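Local structure of glutamine amidotransferase domain-containing protein (Streptococcus mutans, 3L7N) at residues I3-H8 / V28-V33; E9-P14 / G53-P58. The protein probably acts as a type 1 glutamine amidotransferase, releasing ammonia from glutamine for transfer to an acceptor that is not identified. All blocks are in the same frame, centred on the assembly; numbering follows the deposited sequence.

Contact 1: residues I3-H8 / V28-V33; sequences IHFILH and VSMTKV
Phe5 and Met30 stand side by side in register on neighbouring parallel strands, 3-7 and 28-32, their side chains leaving the same face of the sheet, and the backbone of Phe5 is gripped from both its ends. Its N donates to Ser29 O at 2.9 Å, nearly straight at 173°, and its O accepts from Thr31 N at 2.8 Å. The same ladder runs from Ser29 N to Ile3 O at one end, and through Leu7 N to Thr31 O and Val33 N to Leu7 O at the other, so every second residue of 3-7 turns its polar groups to this partner.

The Phe5 side chain can be followed outward. CB rests on Met30 CG at 3.7 Å. CG lies beside the backbone N (chi1 -75°), and the ring stands off the sheet, leaning toward the start of the strand, where CD2 meets Val28 CG1 obliquely at 4.0 Å. CE2 is close to the same methyl, while Ser29 O lies at the ring edge. Phe5 also touches Ile50.

Leu7 continues this apolar face: the unbranched Met30 chain, bent at chi3, brings its terminal CE against Leu7 CD1 at 4.0 Å. Helix 15-23 covers the face through Trp20 and Ala21 on Ile3 and Leu18 on Met30. On the opposite face, which carries His4, Ile6, Ser29 and Thr31, Ile6 CD1 packs on Thr31 CB at 4.0 Å, a beta-branched pair suited to extended chain. Strand 2-7, helix 15-23 and strand 27-32 form a beta-alpha-beta crossover, at the edge of the central sheet of the type 1 amidotransferase fold.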
loop_
_atom_site.group_PDB
_atom_site.type_symbol
_atom_site.label_atom_id
_atom_site.label_comp_id
_atom_site.label_asym_id
_atom_site.label_seq_id
_atom_site.Cartn_x
_atom_site.Cartn_y
_atom_site.Cartn_z
ATOM N N ILE A 3 12.375 -9.466 -6.160
ATOM C CA ILE A 3 11.285 -8.781 -5.541
ATOM C C ILE A 3 10.114 -9.754 -5.449
ATOM O O ILE A 3 9.651 -10.272 -6.505
ATOM C CB ILE A 3 10.871 -7.623 -6.428
ATOM C CG1 ILE A 3 11.979 -6.634 -6.537
ATOM C CG2 ILE A 3 9.532 -6.944 -5.966
ATOM C CD1 ILE A 3 11.554 -5.438 -7.290
ATOM N N HIS A 4 9.619 -10.021 -4.217
ATOM C CA HIS A 4 8.471 -10.933 -4.039
ATOM C C HIS A 4 7.191 -10.202 -3.615
ATOM O O HIS A 4 7.187 -9.510 -2.584
ATOM C CB HIS A 4 8.817 -12.074 -3.031
ATOM C CG HIS A 4 7.786 -13.155 -2.984
ATOM N ND1 HIS A 4 6.674 -13.083 -2.162
ATOM C CD2 HIS A 4 7.615 -14.274 -3.754
ATOM C CE1 HIS A 4 5.885 -14.140 -2.388
ATOM N NE2 HIS A 4 6.432 -14.876 -3.343
ATOM N N PHE A 5 6.100 -10.381 -4.385
ATOM C CA PHE A 5 4.797 -9.737 -4.100
ATOM C C PHE A 5 3.867 -10.637 -3.358
ATOM O O PHE A 5 3.738 -11.848 -3.689
ATOM C CB PHE A 5 4.105 -9.388 -5.374
ATOM C CG PHE A 5 4.672 -8.196 -6.079
ATOM C CD1 PHE A 5 4.131 -6.909 -5.867
ATOM C CD2 PHE A 5 5.721 -8.336 -6.960
ATOM C CE1 PHE A 5 4.675 -5.795 -6.487
ATOM C CE2 PHE A 5 6.277 -7.205 -7.579
ATOM C CZ PHE A 5 5.719 -5.928 -7.348
ATOM N N ILE A 6 3.137 -10.077 -2.407
ATOM C CA ILE A 6 2.050 -10.810 -1.770
ATOM C C ILE A 6 0.738 -10.164 -2.187
ATOM O O ILE A 6 0.570 -8.956 -2.037
ATOM C CB ILE A 6 2.163 -10.769 -0.187
ATOM C CG1 ILE A 6 3.524 -11.198 0.280
ATOM C CG2 ILE A 6 1.067 -11.569 0.452
ATOM C CD1 ILE A 6 3.730 -12.577 0.174
ATOM N N LEU A 7 -0.160 -10.920 -2.794
ATOM C CA LEU A 7 -1.354 -10.322 -3.374
ATOM C C LEU A 7 -2.605 -10.968 -2.777
ATOM O O LEU A 7 -2.600 -12.145 -2.485
ATOM C CB LEU A 7 -1.330 -10.470 -4.860
ATOM C CG LEU A 7 -0.129 -9.972 -5.660
ATOM C CD1 LEU A 7 -0.408 -10.232 -7.065
ATOM C CD2 LEU A 7 0.127 -8.537 -5.453
ATOM N N HIS A 8 -3.628 -10.175 -2.511
ATOM C CA HIS A 8 -4.700 -10.616 -1.645
ATOM C C HIS A 8 -6.038 -10.589 -2.381
ATOM O O HIS A 8 -7.065 -10.939 -1.812
ATOM C CB HIS A 8 -4.835 -9.690 -0.403
ATOM C CG HIS A 8 -3.588 -9.555 0.421
ATOM N ND1 HIS A 8 -2.839 -8.388 0.438
ATOM C CD2 HIS A 8 -3.084 -10.337 1.412
ATOM C CE1 HIS A 8 -1.856 -8.513 1.316
ATOM N NE2 HIS A 8 -1.979 -9.685 1.921
ATOM N N VAL A 28 10.876 -10.852 -10.581
ATOM C CA VAL A 28 9.608 -10.808 -9.816
ATOM C C VAL A 28 9.049 -12.228 -9.454
ATOM O O VAL A 28 8.979 -13.085 -10.295
ATOM C CB VAL A 28 8.583 -10.100 -10.615
ATOM C CG1 VAL A 28 7.296 -10.287 -10.056
ATOM C CG2 VAL A 28 8.904 -8.671 -10.707
ATOM N N SER A 29 8.631 -12.438 -8.219
ATOM C CA SER A 29 7.775 -13.628 -7.906
ATOM C C SER A 29 6.560 -13.169 -7.167
ATOM O O SER A 29 6.536 -12.065 -6.701
ATOM C CB SER A 29 8.545 -14.675 -7.091
ATOM O OG SER A 29 9.398 -14.057 -6.150
ATOM N N MET A 30 5.538 -13.992 -7.063
ATOM C CA MET A 30 4.327 -13.554 -6.403
ATOM C C MET A 30 3.674 -14.646 -5.583
ATOM O O MET A 30 3.898 -15.802 -5.825
ATOM C CB MET A 30 3.356 -13.117 -7.406
ATOM C CG MET A 30 3.655 -11.883 -8.039
ATOM S SD MET A 30 2.911 -11.920 -9.647
ATOM C CE MET A 30 2.445 -10.264 -9.840
ATOM N N THR A 31 2.791 -14.280 -4.666
ATOM C CA THR A 31 2.018 -15.253 -3.973
ATOM C C THR A 31 0.651 -14.772 -4.068
ATOM O O THR A 31 0.334 -13.695 -3.586
ATOM C CB THR A 31 2.432 -15.345 -2.451
ATOM O OG1 THR A 31 3.774 -15.839 -2.343
ATOM C CG2 THR A 31 1.514 -16.271 -1.703
ATOM N N LYS A 32 -0.206 -15.506 -4.697
ATOM C CA LYS A 32 -1.541 -15.014 -4.780
ATOM C C LYS A 32 -2.417 -15.699 -3.714
ATOM O O LYS A 32 -2.966 -16.780 -3.962
ATOM C CB LYS A 32 -2.068 -15.206 -6.169
ATOM C CG LYS A 32 -1.382 -14.390 -7.151
ATOM C CD LYS A 32 -1.618 -14.870 -8.576
ATOM C CE LYS A 32 -0.720 -14.140 -9.562
ATOM N NZ LYS A 32 -0.834 -14.669 -10.902
ATOM N N VAL A 33 -2.479 -15.126 -2.491
ATOM C CA VAL A 33 -3.116 -15.846 -1.397
ATOM C C VAL A 33 -4.569 -16.195 -1.654
ATOM O O VAL A 33 -5.023 -17.246 -1.263
ATOM C CB VAL A 33 -2.948 -15.178 -0.092
ATOM C CG1 VAL A 33 -1.520 -14.943 0.154
ATOM C CG2 VAL A 33 -3.736 -13.880 -0.028
#

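Contact 2: residues E9-P14 / G53-P58; sequences ETFEAP and GGPQSP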
loop_
_atom_site.group_PDB
_atom_site.type_symbol
_atom_site.label_atom_id
_atom_site.label_comp_id
_atom_site.label_asym_id
_atom_site.label_seq_id
_atom_site.Cartn_x
_atom_site.Cartn_y
_atom_site.Cartn_z
ATOM N N GLU A 9 -6.043 -10.016 -3.575
ATOM C CA GLU A 9 -7.172 -10.133 -4.501
ATOM C C GLU A 9 -6.859 -9.577 -5.900
ATOM O O GLU A 9 -5.805 -8.846 -6.101
ATOM C CB GLU A 9 -8.439 -9.550 -3.932
ATOM C CG GLU A 9 -9.392 -10.608 -3.402
ATOM C CD GLU A 9 -10.112 -11.369 -4.525
ATOM O OE1 GLU A 9 -9.477 -11.665 -5.606
ATOM O OE2 GLU A 9 -11.325 -11.608 -4.380
ATOM N N THR A 10 -7.666 -10.044 -6.894
ATOM C CA THR A 10 -7.482 -9.729 -8.368
ATOM C C THR A 10 -7.576 -8.231 -8.568
ATOM O O THR A 10 -6.774 -7.654 -9.294
ATOM C CB THR A 10 -8.575 -10.464 -9.259
ATOM O OG1 THR A 10 -9.849 -10.209 -8.739
ATOM C CG2 THR A 10 -8.387 -12.021 -9.234
ATOM N N PHE A 11 -8.421 -7.568 -7.757
ATOM C CA PHE A 11 -8.525 -6.093 -7.795
ATOM C C PHE A 11 -7.525 -5.308 -6.878
ATOM O O PHE A 11 -7.562 -4.063 -6.818
ATOM C CB PHE A 11 -9.931 -5.645 -7.509
ATOM C CG PHE A 11 -10.526 -6.270 -6.314
ATOM C CD1 PHE A 11 -10.450 -5.619 -5.031
ATOM C CD2 PHE A 11 -11.234 -7.486 -6.424
ATOM C CE1 PHE A 11 -11.054 -6.198 -3.855
ATOM C CE2 PHE A 11 -11.867 -8.098 -5.263
ATOM C CZ PHE A 11 -11.766 -7.436 -3.968
ATOM N N GLU A 12 -6.668 -6.004 -6.181
ATOM C CA GLU A 12 -5.625 -5.352 -5.459
ATOM C C GLU A 12 -4.288 -5.611 -6.159
ATOM O O GLU A 12 -3.387 -6.369 -5.621
ATOM C CB GLU A 12 -5.600 -5.872 -4.076
ATOM C CG GLU A 12 -6.898 -5.808 -3.431
ATOM C CD GLU A 12 -7.186 -4.463 -2.903
ATOM O OE1 GLU A 12 -6.283 -3.558 -3.047
ATOM O OE2 GLU A 12 -8.282 -4.290 -2.266
ATOM N N ALA A 13 -4.173 -5.105 -7.380
ATOM C CA ALA A 13 -3.053 -5.469 -8.258
ATOM C C ALA A 13 -1.776 -4.720 -7.910
ATOM O O ALA A 13 -1.823 -3.564 -7.526
ATOM C CB ALA A 13 -3.430 -5.186 -9.678
ATOM N N PRO A 14 -0.630 -5.312 -8.199
ATOM C CA PRO A 14 0.594 -4.584 -7.959
ATOM C C PRO A 14 0.716 -3.250 -8.796
ATOM O O PRO A 14 1.645 -2.407 -8.528
ATOM C CB PRO A 14 1.675 -5.575 -8.390
ATOM C CG PRO A 14 0.994 -6.523 -9.296
ATOM C CD PRO A 14 -0.402 -6.574 -8.922
ATOM N N GLY A 53 -2.680 -4.351 -1.306
ATOM C CA GLY A 53 -3.861 -4.119 -0.526
ATOM C C GLY A 53 -4.735 -5.339 -0.485
ATOM O O GLY A 53 -4.304 -6.429 -0.845
ATOM N N GLY A 54 -5.947 -5.177 0.019
ATOM C CA GLY A 54 -6.859 -6.241 0.080
ATOM C C GLY A 54 -8.167 -5.881 0.737
ATOM O O GLY A 54 -8.217 -5.056 1.622
ATOM N N PRO A 55 -9.230 -6.545 0.341
ATOM C CA PRO A 55 -10.495 -6.328 1.023
ATOM C C PRO A 55 -10.485 -6.769 2.556
ATOM O O PRO A 55 -11.413 -6.445 3.267
ATOM C CB PRO A 55 -11.467 -7.224 0.233
ATOM C CG PRO A 55 -10.634 -8.391 -0.151
ATOM C CD PRO A 55 -9.240 -7.801 -0.458
ATOM N N GLN A 56 -9.513 -7.597 2.983
ATOM C CA GLN A 56 -9.475 -8.054 4.396
ATOM C C GLN A 56 -8.966 -6.936 5.284
ATOM O O GLN A 56 -8.427 -5.887 4.792
ATOM C CB GLN A 56 -8.558 -9.265 4.567
ATOM C CG GLN A 56 -8.818 -10.402 3.613
ATOM C CD GLN A 56 -8.124 -10.209 2.219
ATOM O OE1 GLN A 56 -7.633 -9.114 1.870
ATOM N NE2 GLN A 56 -8.124 -11.251 1.441
ATOM N N SER A 57 -9.125 -7.137 6.579
ATOM C CA SER A 57 -8.447 -6.310 7.585
ATOM C C SER A 57 -7.333 -7.178 8.178
ATOM O O SER A 57 -7.345 -8.441 7.979
ATOM C CB SER A 57 -9.454 -5.898 8.701
ATOM O OG SER A 57 -9.602 -6.960 9.680
ATOM N N PRO A 58 -6.387 -6.558 8.982
ATOM C CA PRO A 58 -5.372 -7.426 9.619
ATOM C C PRO A 58 -5.988 -8.351 10.629
ATOM O O PRO A 58 -5.309 -9.168 11.181
ATOM C CB PRO A 58 -4.456 -6.452 10.298
ATOM C CG PRO A 58 -4.603 -5.241 9.560
ATOM C CD PRO A 58 -6.009 -5.149 9.082
HETATM O O HOH W 1 -3.831 -2.844 -3.574
HETATM O O HOH W 2 -3.166 -7.247 -2.953
#
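Gly53 O is held by two groups: a water that also donates to Glu12 O, at 2.8 Å, and probably His8 ND1. A second water donates to Glu12 OE1 at 2.6 Å and accepts from Gly53 N at 3.0 Å, bridging the carboxylate to the second loop. The Glu12 side chain bends at chi2 (-81°), laying its carboxylate along the Gly53-Gly54 backbone. Glu12 OE2 is 3.4 Å from Gly54 N, but the angle is too poor for a hydrogen bond; the polar connection runs instead through water to Gly53 N and Gly53 O. The two glycines present only backbone to Glu12, whose CG and carboxylate lie close against Gly54 N and CA.

Farther out the contact turns apolar. Pro55, a rigid, compact ring, sets CD against Glu9 CB at 4.0 Å and CG against Phe11 CZ at 4.1 Å. Glu9 and Glu12 begin and end a type I turn closed by Glu12 N to Glu9 O, and Glu9 OE1 accepts from Thr10 N at 2.8 Å. The two loops follow strands 2-7 and 48-51 and lead toward helices 15-23 and 70-82, while Phe11 also packs on helix 184-193.

Contact 1 is largely buried and joins two strands of the sheet directly, whereas contact 2 is only partly buried and links loops that follow strands 2-7 and 48-51. The chain that forms strand 2-7 in contact 1 continues past His8 into the 9-14 loop of contact 2. The chemistry changes accordingly, from a regular backbone ladder with apolar side chains to water bridges, a carboxylate and proline packing. His8 joins the two contacts, and its NE2 is bonded to Glu73. Pro14 joins them a second time by packing on Phe5 and Leu7. Gly53 also touches the probable nucleophile elbow around Cys91.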